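Local coordinates for outer membrane protein TP0453 (Treponema pallidum, PDB 3K8G) that alters membrane permeability at acidic pH and might take part in ligand transport as a lipoprotein associated with the outer membrane, at residues L70-Y76 / P115-V120; Y24-A28 / V51-A56; D46-I50 / F80-S86; P11-S17 / Y58-F62; G99-Y103 / M130-L134. All blocks are in the same frame, centred on the assembly; numbering follows the deposited sequence.

Contacts 1, 2 and 4 share neighbouring strands of the protein's beta half-barrel, 54-62 with 67-74 or 21-26. Contact 1 meets contact 2 where Y76 OH lies 2.6 Å from T54 OG1, and contact 4 where F71 O lies 2.8 Å from Y58 N. Contact 3 shares helix 45-52 with contact 2 and touches contact 1 through I50 and Y76. Contact 5 lays helix 130-135 against the sheet beside C119 of contact 1, and V14 of contact 4 touches M133 of the same helix. Contacts 3 and 4 remain apart, centres about 22 Å from each other. Bound methylpentanediol, probably from crystallisation, lies about 3 to 4 Å from the side chains of S118, V51 and I50.

Contact 1: L70-Y76 / P115-V120; sequences LFGSGSY and PHFSCV
L70 and V120 begin a ladder of backbone hydrogen bonds in which each donates its N-H to the other's carbonyl. L70 N to V120 O measures 2.8 Å, and the reciprocal pair G72 and S118 repeats the pattern two residues on. F71 with C119 and S73 with F117 are the intervening non-hydrogen-bonded pairs. G74 N continues the ladder to H116 O, and Y76 N reaches P115 O at 2.7 Å after the strand has ended.

Strands 67-74 and 117-123 are thus antiparallel neighbours in the half-barrel, their local axes at 160° and 4.7 Å apart at closest approach.

Apolar contacts divide between the two faces. On the face carrying F71, S73, F117 and C119, the F71 ring has CZ 3.5 Å from F117 CD1, with the planes inclined at 45°; C119 SG comes obliquely to the same ring, 3.8 Å from CD1, as a sulfur-aromatic contact. L70 and V120 pack on the other face.

Polar side chains meet beyond the strand ends, around Y76. Y76 CG lies anti to its carbonyl carbon (chi1 -48°), and the ring folds back along residues 115-118 until OH is 3.0 Å from S118 OG, a weak hydrogen bond. The stronger partner of Y76 OH is T54 OG1, while S118 OG bonds a methylpentanediol. H116 CD2 approaches G74 O at 3.1 Å, the oxygen lying in the ring plane.

Contact 2: Y24-A28 / V51-A56; sequences YFPVA and VDRTTA
V27 carries CG1 anti to its backbone N (chi1 175°) and CG2 anti to its carbonyl carbon, a setting that spreads the two methyls between V51 and T54; Y24, with chi1 167°, brings its ring to A56. These groups meet where strand 21-26 ends beside the passage from helix 45-52 into strand 54-62. T55 and A56 form a classic beta bulge, both facing S73 of the next strand, and P26 pairs with A56 as an antiparallel non-hydrogen-bonded pair, CA to CA 4.5 Å.

V27 supplies most of the packing. Its CG1 sits 4.2 Å from V51 CG1, and its CG2 lies 4.0 Å from T54 CG2. Between these two contacts, V27 CB closes to 3.3 Å from T54 O. At the strand end of the contact, Y24 CE1 reaches A56 CB obliquely at 3.8 Å; the same tyrosine ring meets Y58 and helix 147-153.

The backbone bond from V27 N to T55 O, 2.9 Å long, is nearly straight at hydrogen, 170°. T55 O accepts a second proton as well: a water donates to it at 2.7 Å and takes the N-H of A28, with A28 N 2.9 Å from the water oxygen.

Contact 3: D46-I50 / F80-S86; sequences DIKKI and FTNLIFS
Two predicted amphipathic helical regions, residues 44-52 and 78-87, meet here: one flank of helix 45-52 lies against residues 80-86, where the chain passes from helix 78-81 through a type I beta turn, T81 to I84. The turn closes with I84 CA 5.7 Å from D46 CA and puts the F85 amide next to the D46 carboxylate.

The polar link is that carboxylate. D46 OD2 accepts the backbone N-H of F85 at 2.7 Å, with an angle of 143° at hydrogen, and the donor arrives from above the carboxylate plane, 36° out of it. A water 2.6 Å from D46 OD2 accepts from S86 N and can donate to the carboxylate. D46 OD1 has a weak hydrogen bond to W91.

The apolar link runs one turn further along the helix. I50 meets F80, I84 and F85, crossing each at about a right angle: its CG1 is 3.9 Å from I84 CD1, and its CD1 is 3.9 Å from F85 CZ. The F80 ring presents its edge, with K49 CB and I50 CG1 lying in its plane; F80 CE1 is 3.8 Å from K49 CB. The K49 aliphatic chain and I84 lie alongside, pointing opposite ways, K49 CD coming within 3.6 Å of I84 CG2. F85 continues into an aromatic group, stacked on Y103 and edge-to-face with W91.

The direct bond from the F85 amide to D46 ties the loop backbone to the helix, as possibly, through water, does the next amide; the negative charge is probably eased by such donors.

Contact 4: P11-S17 / Y58-F62; sequences PLGVVGS and YGAFF
P11 and Y58 begin a nearly parallel course in which helix 11-15 and strand 58-62 run with local axes 28° apart in direction and 8.0 Å apart at closest approach. The short helix, a predicted amphipathic one, lies on a face of the half-barrel sheet, and alternate strand residues Y58, A60 and F62 direct their side chains at it.

P11 rests over one face of the Y58 ring. Its CB stands 3.6 Å from the ring centroid and 17° off the normal, a CH-pi contact displaced toward the rim, while P11 CG reaches the hydroxyl half of the ring, 3.7 Å from Y58 CE2. The Y58 hydroxyl bonds the C153 carbonyl. A helical turn later V15 uses both methyls: CG1 meets the carbonyl Y58 O at 3.7 Å, and CG2, placed between the backbone N and carbonyl carbon, packs 3.7 Å from A60 CB.

G16 leaves the helix with phi 110°, a conformation readily adopted by glycine, and leads the chain past the edge of the F62 ring. That ring also makes a cation-pi contact with R69, which bonds V15 O. Toward the segment 11-17 it turns an edge, and S17 O lies in the ring plane, 3.4 Å from F62 CE1.

Contact 5: G99-Y103 / M130-L134; sequences GITYY and MSKML
Y102 extends from its strand toward M130, S131 and L134 of helix 130-135. Its CB projects toward the helix, with CG anti to the carbonyl carbon (chi1 -64°), which sets the ring beside the first turn. At the base of the ring, CG lies 4.0 Å from M130 CG, and CD2 is 3.8 Å from M130 CB. The methionine, its CG anti to the backbone N, holds that atom over the ring centre: 3.8 Å from the centroid and only 10° off the normal, a CH-pi contact. Further out, CE1 touches L134 CD1 at 3.4 Å, an oblique approach from the opposite direction, while CE2 comes 3.5 Å from S131 N. CZ has L134 CD1 and S131 CB as neighbours. At the tip, OH to S131 CB is unusually short at 3.0 Å, and its detail is doubtful. I100 CG2 lies in the ring plane at the edge and also packs against L134 CD1.

The local axes of strand and helix differ by 129° in direction and come no closer than 10.6 Å, a distance bridged by Y102 and its partners. Helix 130-135, within a predicted amphipathic region, lies across several strands: M130 and L134 also touch S111 of strand 108-114, and M133 and L134 reach C119 of strand 117-123.

Contact 1: L70-Y76 / P115-V120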
# COMPACT_ATOMS: atom_id res chain seq x y z
N LEU A 70 -3.90 -0.60 7.27
CA LEU A 70 -2.96 0.49 7.04
C LEU A 70 -2.44 0.99 8.38
O LEU A 70 -3.17 1.11 9.35
CB LEU A 70 -3.64 1.67 6.31
CG LEU A 70 -4.34 1.30 4.99
CD1 LEU A 70 -5.39 2.30 4.60
CD2 LEU A 70 -3.25 1.14 3.91
N PHE A 71 -1.17 1.32 8.39
CA PHE A 71 -0.56 1.89 9.55
C PHE A 71 0.15 3.18 9.14
O PHE A 71 0.93 3.19 8.19
CB PHE A 71 0.43 0.88 10.15
CG PHE A 71 1.11 1.36 11.39
CD1 PHE A 71 0.67 0.94 12.65
CD2 PHE A 71 2.21 2.21 11.31
CE1 PHE A 71 1.32 1.36 13.82
CE2 PHE A 71 2.86 2.66 12.49
CZ PHE A 71 2.42 2.22 13.72
N GLY A 72 -0.15 4.26 9.86
CA GLY A 72 0.45 5.59 9.54
C GLY A 72 1.33 6.10 10.67
O GLY A 72 0.98 5.95 11.82
N SER A 73 2.51 6.66 10.33
CA SER A 73 3.32 7.37 11.32
C SER A 73 3.07 8.83 11.05
O SER A 73 3.14 9.25 9.89
CB SER A 73 4.82 7.10 11.14
OG SER A 73 5.06 5.71 11.14
N GLY A 74 2.78 9.59 12.10
CA GLY A 74 2.52 11.02 11.92
C GLY A 74 2.42 11.73 13.25
O GLY A 74 2.99 11.30 14.26
N SER A 75 1.66 12.82 13.24
CA SER A 75 1.46 13.66 14.44
C SER A 75 -0.04 13.82 14.58
O SER A 75 -0.68 14.47 13.76
CB SER A 75 2.15 15.01 14.24
OG SER A 75 2.06 15.80 15.42
N TYR A 76 -0.61 13.16 15.57
CA TYR A 76 -2.05 13.12 15.73
C TYR A 76 -2.45 13.60 17.14
O TYR A 76 -2.98 12.81 17.94
CB TYR A 76 -2.58 11.72 15.46
CG TYR A 76 -2.06 11.07 14.18
CD1 TYR A 76 -2.42 11.56 12.93
CD2 TYR A 76 -1.22 9.95 14.23
CE1 TYR A 76 -1.96 10.97 11.77
CE2 TYR A 76 -0.76 9.35 13.07
CZ TYR A 76 -1.14 9.85 11.85
OH TYR A 76 -0.71 9.27 10.69
N PRO A 115 -0.06 9.22 20.11
CA PRO A 115 -0.15 10.45 19.33
C PRO A 115 0.64 10.45 18.00
O PRO A 115 0.44 11.33 17.18
CB PRO A 115 0.36 11.53 20.31
CG PRO A 115 0.11 10.91 21.71
CD PRO A 115 0.50 9.46 21.45
N HIS A 116 1.52 9.47 17.80
CA HIS A 116 2.28 9.38 16.56
C HIS A 116 1.94 8.19 15.64
O HIS A 116 2.64 7.98 14.64
CB HIS A 116 3.80 9.48 16.85
CG HIS A 116 4.18 10.77 17.52
ND1 HIS A 116 4.60 10.82 18.84
CD2 HIS A 116 4.12 12.05 17.09
CE1 HIS A 116 4.83 12.08 19.17
NE2 HIS A 116 4.54 12.84 18.13
N PHE A 117 0.88 7.44 15.96
CA PHE A 117 0.48 6.24 15.17
C PHE A 117 -0.99 6.28 14.87
O PHE A 117 -1.81 6.63 15.75
CB PHE A 117 0.63 4.91 15.95
CG PHE A 117 1.99 4.65 16.50
CD1 PHE A 117 3.14 4.92 15.76
CD2 PHE A 117 2.13 4.04 17.75
CE1 PHE A 117 4.40 4.63 16.27
CE2 PHE A 117 3.39 3.74 18.26
CZ PHE A 117 4.53 4.04 17.52
N SER A 118 -1.34 5.83 13.68
CA SER A 118 -2.75 5.63 13.30
C SER A 118 -2.92 4.23 12.67
O SER A 118 -2.00 3.74 12.04
CB SER A 118 -3.22 6.69 12.31
OG SER A 118 -2.39 6.77 11.15
N CYS A 119 -4.08 3.59 12.88
CA CYS A 119 -4.39 2.29 12.26
C CYS A 119 -5.75 2.39 11.60
O CYS A 119 -6.70 2.86 12.22
CB CYS A 119 -4.43 1.17 13.32
SG CYS A 119 -2.85 0.94 14.19
N VAL A 120 -5.85 1.92 10.36
CA VAL A 120 -7.08 2.01 9.59
C VAL A 120 -7.28 0.65 8.96
O VAL A 120 -6.33 0.05 8.43
CB VAL A 120 -6.97 3.07 8.45
CG1 VAL A 120 -8.19 3.03 7.51
CG2 VAL A 120 -6.80 4.46 9.04
O HOH W 1 1.25 14.53 17.98

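Contact 2: Y24-A28 / V51-A56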
# COMPACT_ATOMS: atom_id res chain seq x y z
N TYR A 24 4.09 0.63 0.62
CA TYR A 24 4.64 1.66 1.45
C TYR A 24 4.62 2.99 0.66
O TYR A 24 5.15 3.05 -0.45
CB TYR A 24 6.07 1.28 1.86
CG TYR A 24 6.82 2.43 2.46
CD1 TYR A 24 6.58 2.83 3.77
CD2 TYR A 24 7.78 3.11 1.71
CE1 TYR A 24 7.30 3.94 4.32
CE2 TYR A 24 8.49 4.22 2.24
CZ TYR A 24 8.25 4.61 3.54
OH TYR A 24 8.97 5.68 4.03
N PHE A 25 4.03 4.03 1.25
CA PHE A 25 3.97 5.36 0.61
C PHE A 25 4.56 6.42 1.56
O PHE A 25 3.93 6.73 2.56
CB PHE A 25 2.51 5.80 0.43
CG PHE A 25 1.69 4.93 -0.50
CD1 PHE A 25 1.46 5.32 -1.82
CD2 PHE A 25 1.07 3.78 -0.03
CE1 PHE A 25 0.68 4.55 -2.68
CE2 PHE A 25 0.29 3.00 -0.89
CZ PHE A 25 0.09 3.38 -2.20
N PRO A 26 5.73 6.99 1.24
CA PRO A 26 6.08 8.26 1.90
C PRO A 26 5.05 9.31 1.48
O PRO A 26 4.76 9.43 0.31
CB PRO A 26 7.48 8.59 1.36
CG PRO A 26 7.84 7.52 0.35
CD PRO A 26 6.68 6.59 0.18
N VAL A 27 4.45 10.03 2.42
CA VAL A 27 3.39 10.98 2.03
C VAL A 27 3.96 12.17 1.23
O VAL A 27 3.38 12.57 0.24
CB VAL A 27 2.54 11.44 3.23
CG1 VAL A 27 1.52 12.51 2.83
CG2 VAL A 27 1.83 10.20 3.85
N ALA A 28 5.11 12.71 1.65
CA ALA A 28 5.76 13.84 0.92
C ALA A 28 6.16 13.44 -0.50
O ALA A 28 6.86 12.44 -0.72
CB ALA A 28 6.96 14.37 1.68
N VAL A 51 -4.32 11.85 6.63
CA VAL A 51 -3.21 11.79 5.66
C VAL A 51 -2.39 13.06 5.68
O VAL A 51 -1.16 12.99 5.65
CB VAL A 51 -3.66 11.42 4.22
CG1 VAL A 51 -2.45 11.24 3.30
CG2 VAL A 51 -4.37 10.13 4.23
N ASP A 52 -3.06 14.22 5.78
CA ASP A 52 -2.37 15.52 5.85
C ASP A 52 -1.46 15.69 7.06
O ASP A 52 -0.57 16.54 7.06
CB ASP A 52 -3.37 16.69 5.73
CG ASP A 52 -4.09 16.70 4.37
OD1 ASP A 52 -5.14 17.35 4.24
OD2 ASP A 52 -3.60 16.06 3.41
N ARG A 53 -1.64 14.84 8.07
CA ARG A 53 -0.78 14.81 9.26
C ARG A 53 0.15 13.56 9.35
O ARG A 53 0.74 13.30 10.39
CB ARG A 53 -1.65 14.89 10.52
CG ARG A 53 -2.44 16.22 10.64
CD ARG A 53 -2.91 16.45 12.06
NE ARG A 53 -1.79 16.81 12.93
CZ ARG A 53 -1.42 18.05 13.23
NH1 ARG A 53 -2.09 19.10 12.75
NH2 ARG A 53 -0.38 18.24 14.02
N THR A 54 0.28 12.83 8.25
CA THR A 54 1.00 11.54 8.21
C THR A 54 2.31 11.68 7.42
O THR A 54 2.31 12.32 6.37
CB THR A 54 0.10 10.49 7.58
OG1 THR A 54 -1.09 10.39 8.36
CG2 THR A 54 0.78 9.07 7.50
N THR A 55 3.41 11.13 7.93
CA THR A 55 4.66 11.16 7.17
C THR A 55 4.81 9.92 6.28
O THR A 55 5.39 10.02 5.18
CB THR A 55 5.92 11.33 8.07
OG1 THR A 55 5.95 10.29 9.04
CG2 THR A 55 5.88 12.68 8.83
N ALA A 56 4.29 8.77 6.73
CA ALA A 56 4.43 7.52 5.97
C ALA A 56 3.27 6.56 6.25
O ALA A 56 2.77 6.50 7.38
CB ALA A 56 5.76 6.83 6.31
O HOH W 2 6.76 11.94 3.94

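Contact 3: D46-I50 / F80-S86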
# COMPACT_ATOMS: atom_id res chain seq x y z
N ASP A 46 -12.29 12.90 7.12
CA ASP A 46 -11.45 12.46 8.24
C ASP A 46 -10.18 11.75 7.73
O ASP A 46 -9.07 11.97 8.23
CB ASP A 46 -12.20 11.52 9.21
CG ASP A 46 -13.63 11.97 9.50
OD1 ASP A 46 -14.55 11.65 8.71
OD2 ASP A 46 -13.85 12.60 10.56
N ILE A 47 -10.36 10.90 6.74
CA ILE A 47 -9.21 10.13 6.17
C ILE A 47 -8.21 11.08 5.52
O ILE A 47 -7.00 10.99 5.79
CB ILE A 47 -9.67 9.03 5.19
CG1 ILE A 47 -10.76 8.15 5.81
CG2 ILE A 47 -8.48 8.13 4.75
CD1 ILE A 47 -10.30 7.24 6.99
N LYS A 48 -8.70 12.02 4.71
CA LYS A 48 -7.83 13.03 4.10
C LYS A 48 -7.14 13.84 5.19
O LYS A 48 -5.93 14.08 5.12
CB LYS A 48 -8.60 13.95 3.13
CG LYS A 48 -8.83 13.33 1.75
CD LYS A 48 -9.03 14.38 0.66
CE LYS A 48 -9.21 13.71 -0.70
NZ LYS A 48 -9.19 14.69 -1.84
N LYS A 49 -7.90 14.24 6.21
CA LYS A 49 -7.33 15.00 7.32
C LYS A 49 -6.20 14.23 8.01
O LYS A 49 -5.15 14.81 8.35
CB LYS A 49 -8.41 15.42 8.32
CG LYS A 49 -9.25 16.61 7.81
CD LYS A 49 -10.43 16.93 8.75
CE LYS A 49 -11.22 18.15 8.29
NZ LYS A 49 -11.86 17.90 6.97
N ILE A 50 -6.40 12.93 8.21
CA ILE A 50 -5.36 12.07 8.82
C ILE A 50 -4.11 12.04 7.93
O ILE A 50 -2.97 12.19 8.43
CB ILE A 50 -5.89 10.65 9.15
CG1 ILE A 50 -6.97 10.74 10.25
CG2 ILE A 50 -4.74 9.70 9.61
CD1 ILE A 50 -7.74 9.46 10.48
N PHE A 80 -6.45 17.66 17.28
CA PHE A 80 -6.80 17.20 15.93
C PHE A 80 -7.85 16.11 16.01
O PHE A 80 -8.92 16.23 15.42
CB PHE A 80 -5.55 16.72 15.18
CG PHE A 80 -5.87 15.92 13.94
CD1 PHE A 80 -6.46 16.52 12.84
CD2 PHE A 80 -5.58 14.55 13.89
CE1 PHE A 80 -6.76 15.79 11.71
CE2 PHE A 80 -5.88 13.81 12.76
CZ PHE A 80 -6.46 14.43 11.67
N THR A 81 -7.56 15.04 16.77
CA THR A 81 -8.46 13.89 16.84
C THR A 81 -9.85 14.22 17.36
O THR A 81 -10.84 13.69 16.86
CB THR A 81 -7.84 12.70 17.64
OG1 THR A 81 -7.52 13.13 18.97
CG2 THR A 81 -6.57 12.20 16.95
N ASN A 82 -9.93 15.11 18.34
CA ASN A 82 -11.23 15.54 18.86
C ASN A 82 -12.19 16.12 17.81
O ASN A 82 -13.42 16.01 17.96
CB ASN A 82 -11.06 16.53 20.02
CG ASN A 82 -12.39 16.95 20.59
OD1 ASN A 82 -13.16 16.11 21.06
ND2 ASN A 82 -12.70 18.26 20.51
N LEU A 83 -11.63 16.70 16.76
CA LEU A 83 -12.39 17.42 15.73
C LEU A 83 -12.76 16.58 14.51
O LEU A 83 -13.40 17.08 13.58
CB LEU A 83 -11.60 18.66 15.29
CG LEU A 83 -11.49 19.69 16.42
CD1 LEU A 83 -10.71 20.93 15.95
CD2 LEU A 83 -12.88 20.07 16.93
N ILE A 84 -12.31 15.33 14.49
CA ILE A 84 -12.75 14.40 13.45
C ILE A 84 -13.61 13.29 14.05
O ILE A 84 -13.98 13.37 15.23
CB ILE A 84 -11.56 13.84 12.64
CG1 ILE A 84 -10.47 13.25 13.55
CG2 ILE A 84 -10.98 14.95 11.70
CD1 ILE A 84 -9.37 12.46 12.77
N PHE A 85 -13.92 12.27 13.26
CA PHE A 85 -14.83 11.20 13.67
C PHE A 85 -16.11 11.77 14.30
O PHE A 85 -16.50 11.38 15.39
CB PHE A 85 -14.16 10.22 14.66
CG PHE A 85 -12.78 9.80 14.26
CD1 PHE A 85 -12.56 9.06 13.10
CD2 PHE A 85 -11.68 10.17 15.04
CE1 PHE A 85 -11.28 8.69 12.71
CE2 PHE A 85 -10.39 9.79 14.66
CZ PHE A 85 -10.20 9.05 13.49
N SER A 86 -16.76 12.69 13.61
CA SER A 86 -18.03 13.20 14.10
C SER A 86 -19.15 12.19 13.85
O SER A 86 -19.20 11.56 12.79
CB SER A 86 -18.33 14.54 13.43
OG SER A 86 -19.71 14.64 13.11
O HOH W 3 -16.04 13.89 10.99

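Contact 4: P11-S17 / Y58-F62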
# COMPACT_ATOMS: atom_id res chain seq x y z
N PRO A 11 5.92 -1.25 11.85
CA PRO A 11 4.60 -1.15 11.24
C PRO A 11 4.22 -2.34 10.36
O PRO A 11 3.02 -2.64 10.22
CB PRO A 11 4.69 0.14 10.39
CG PRO A 11 5.70 0.98 11.16
CD PRO A 11 6.75 -0.06 11.56
N LEU A 12 5.20 -2.99 9.72
CA LEU A 12 4.89 -4.17 8.87
C LEU A 12 4.36 -5.35 9.71
O LEU A 12 3.50 -6.08 9.25
CB LEU A 12 6.11 -4.59 8.02
CG LEU A 12 6.45 -3.51 6.95
CD1 LEU A 12 7.80 -3.76 6.28
CD2 LEU A 12 5.33 -3.35 5.92
N GLY A 13 4.85 -5.49 10.94
CA GLY A 13 4.34 -6.54 11.85
C GLY A 13 2.94 -6.22 12.33
O GLY A 13 2.20 -7.12 12.70
N VAL A 14 2.58 -4.93 12.30
CA VAL A 14 1.23 -4.51 12.72
C VAL A 14 0.17 -4.72 11.63
O VAL A 14 -0.94 -5.19 11.92
CB VAL A 14 1.17 -3.02 13.20
CG1 VAL A 14 -0.30 -2.62 13.58
CG2 VAL A 14 2.14 -2.75 14.36
N VAL A 15 0.47 -4.37 10.38
CA VAL A 15 -0.51 -4.62 9.30
C VAL A 15 -0.70 -6.14 9.07
O VAL A 15 -1.76 -6.58 8.62
CB VAL A 15 -0.20 -3.85 7.98
CG1 VAL A 15 -0.16 -2.32 8.29
CG2 VAL A 15 1.14 -4.31 7.35
N GLY A 16 0.32 -6.93 9.37
CA GLY A 16 0.16 -8.38 9.44
C GLY A 16 0.82 -9.17 8.34
O GLY A 16 1.05 -8.67 7.25
N SER A 17 1.08 -10.44 8.65
CA SER A 17 1.54 -11.47 7.73
C SER A 17 0.46 -12.01 6.81
O SER A 17 -0.69 -12.02 7.16
CB SER A 17 2.03 -12.69 8.57
OG SER A 17 3.29 -12.36 9.03
N TYR A 58 2.02 2.49 5.74
CA TYR A 58 2.37 1.09 5.48
C TYR A 58 1.06 0.36 5.27
O TYR A 58 0.11 0.57 6.03
CB TYR A 58 3.08 0.51 6.70
CG TYR A 58 4.31 1.26 7.09
CD1 TYR A 58 5.57 0.80 6.69
CD2 TYR A 58 4.23 2.44 7.83
CE1 TYR A 58 6.73 1.50 7.03
CE2 TYR A 58 5.40 3.16 8.17
CZ TYR A 58 6.64 2.67 7.76
OH TYR A 58 7.80 3.35 8.10
N GLY A 59 0.96 -0.47 4.23
CA GLY A 59 -0.32 -1.09 3.96
C GLY A 59 -0.17 -2.57 3.61
O GLY A 59 0.85 -2.99 3.10
N ALA A 60 -1.24 -3.31 3.83
CA ALA A 60 -1.32 -4.71 3.43
C ALA A 60 -2.75 -4.94 2.88
O ALA A 60 -3.74 -4.52 3.52
CB ALA A 60 -1.05 -5.61 4.60
N PHE A 61 -2.85 -5.52 1.69
CA PHE A 61 -4.16 -5.92 1.13
C PHE A 61 -4.33 -7.45 1.19
O PHE A 61 -3.43 -8.20 0.76
CB PHE A 61 -4.26 -5.49 -0.33
CG PHE A 61 -5.47 -6.08 -1.02
CD1 PHE A 61 -6.74 -5.67 -0.66
CD2 PHE A 61 -5.32 -7.07 -1.97
CE1 PHE A 61 -7.88 -6.23 -1.29
CE2 PHE A 61 -6.44 -7.64 -2.58
CZ PHE A 61 -7.72 -7.20 -2.22
N PHE A 62 -5.47 -7.90 1.71
CA PHE A 62 -5.79 -9.34 1.82
C PHE A 62 -6.96 -9.69 0.92
O PHE A 62 -8.08 -9.25 1.16
CB PHE A 62 -6.12 -9.70 3.28
CG PHE A 62 -4.99 -9.46 4.24
CD1 PHE A 62 -4.18 -10.53 4.64
CD2 PHE A 62 -4.72 -8.19 4.73
CE1 PHE A 62 -3.12 -10.34 5.52
CE2 PHE A 62 -3.64 -7.98 5.60
CZ PHE A 62 -2.86 -9.08 5.99

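Contact 5: G99-Y103 / M130-L134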
# COMPACT_ATOMS: atom_id res chain seq x y z
N GLY A 99 -7.70 1.63 27.47
CA GLY A 99 -7.91 3.08 27.28
C GLY A 99 -8.31 3.55 25.88
O GLY A 99 -9.11 4.49 25.73
N ILE A 100 -7.76 2.88 24.86
CA ILE A 100 -7.88 3.28 23.44
C ILE A 100 -9.32 3.40 22.91
O ILE A 100 -10.17 2.55 23.17
CB ILE A 100 -7.06 2.31 22.54
CG1 ILE A 100 -5.57 2.40 22.87
CG2 ILE A 100 -7.28 2.60 21.04
CD1 ILE A 100 -4.79 1.13 22.60
N THR A 101 -9.57 4.45 22.14
CA THR A 101 -10.85 4.59 21.47
C THR A 101 -10.80 4.04 20.04
O THR A 101 -9.82 4.26 19.33
CB THR A 101 -11.30 6.06 21.47
OG1 THR A 101 -11.12 6.60 22.78
CG2 THR A 101 -12.77 6.17 21.08
N TYR A 102 -11.86 3.34 19.62
CA TYR A 102 -12.00 2.85 18.25
C TYR A 102 -13.12 3.63 17.61
O TYR A 102 -14.16 3.81 18.24
CB TYR A 102 -12.46 1.37 18.21
CG TYR A 102 -11.53 0.34 18.79
CD1 TYR A 102 -10.42 0.71 19.54
CD2 TYR A 102 -11.79 -1.01 18.63
CE1 TYR A 102 -9.58 -0.24 20.09
CE2 TYR A 102 -10.95 -1.98 19.17
CZ TYR A 102 -9.85 -1.58 19.90
OH TYR A 102 -9.02 -2.50 20.45
N TYR A 103 -12.93 4.04 16.36
CA TYR A 103 -14.00 4.63 15.56
C TYR A 103 -14.40 3.68 14.42
O TYR A 103 -13.54 3.13 13.69
CB TYR A 103 -13.58 6.00 15.04
CG TYR A 103 -13.13 6.94 16.15
CD1 TYR A 103 -14.06 7.71 16.86
CD2 TYR A 103 -11.78 7.05 16.51
CE1 TYR A 103 -13.66 8.58 17.88
CE2 TYR A 103 -11.37 7.91 17.53
CZ TYR A 103 -12.32 8.67 18.20
OH TYR A 103 -11.94 9.53 19.21
N MET A 130 -10.42 -4.41 14.75
CA MET A 130 -9.39 -3.44 15.14
C MET A 130 -8.63 -3.95 16.37
O MET A 130 -7.40 -3.86 16.41
CB MET A 130 -10.02 -2.04 15.39
CG MET A 130 -9.06 -0.95 15.90
SD MET A 130 -7.78 -0.68 14.67
CE MET A 130 -8.76 0.05 13.35
N SER A 131 -9.31 -4.54 17.36
CA SER A 131 -8.55 -5.00 18.54
C SER A 131 -7.54 -6.10 18.22
O SER A 131 -6.51 -6.23 18.90
CB SER A 131 -9.45 -5.39 19.74
OG SER A 131 -9.75 -6.74 19.71
N LYS A 132 -7.80 -6.88 17.16
CA LYS A 132 -6.84 -7.89 16.73
C LYS A 132 -5.61 -7.24 16.07
O LYS A 132 -4.47 -7.66 16.34
CB LYS A 132 -7.49 -8.94 15.82
CG LYS A 132 -6.55 -10.04 15.41
CD LYS A 132 -7.31 -11.21 14.73
CE LYS A 132 -6.34 -12.36 14.47
NZ LYS A 132 -6.85 -13.23 13.40
N MET A 133 -5.85 -6.25 15.21
CA MET A 133 -4.72 -5.47 14.65
C MET A 133 -3.91 -4.79 15.74
O MET A 133 -2.66 -4.88 15.74
CB MET A 133 -5.20 -4.42 13.69
CG MET A 133 -4.05 -3.62 13.08
SD MET A 133 -4.67 -2.65 11.69
CE MET A 133 -3.10 -1.79 11.23
N LEU A 134 -4.60 -4.15 16.68
CA LEU A 134 -3.91 -3.48 17.80
C LEU A 134 -3.10 -4.42 18.68
O LEU A 134 -2.07 -4.02 19.22
CB LEU A 134 -4.88 -2.63 18.65
CG LEU A 134 -5.48 -1.44 17.91
CD1 LEU A 134 -6.47 -0.70 18.81
CD2 LEU A 134 -4.40 -0.47 17.36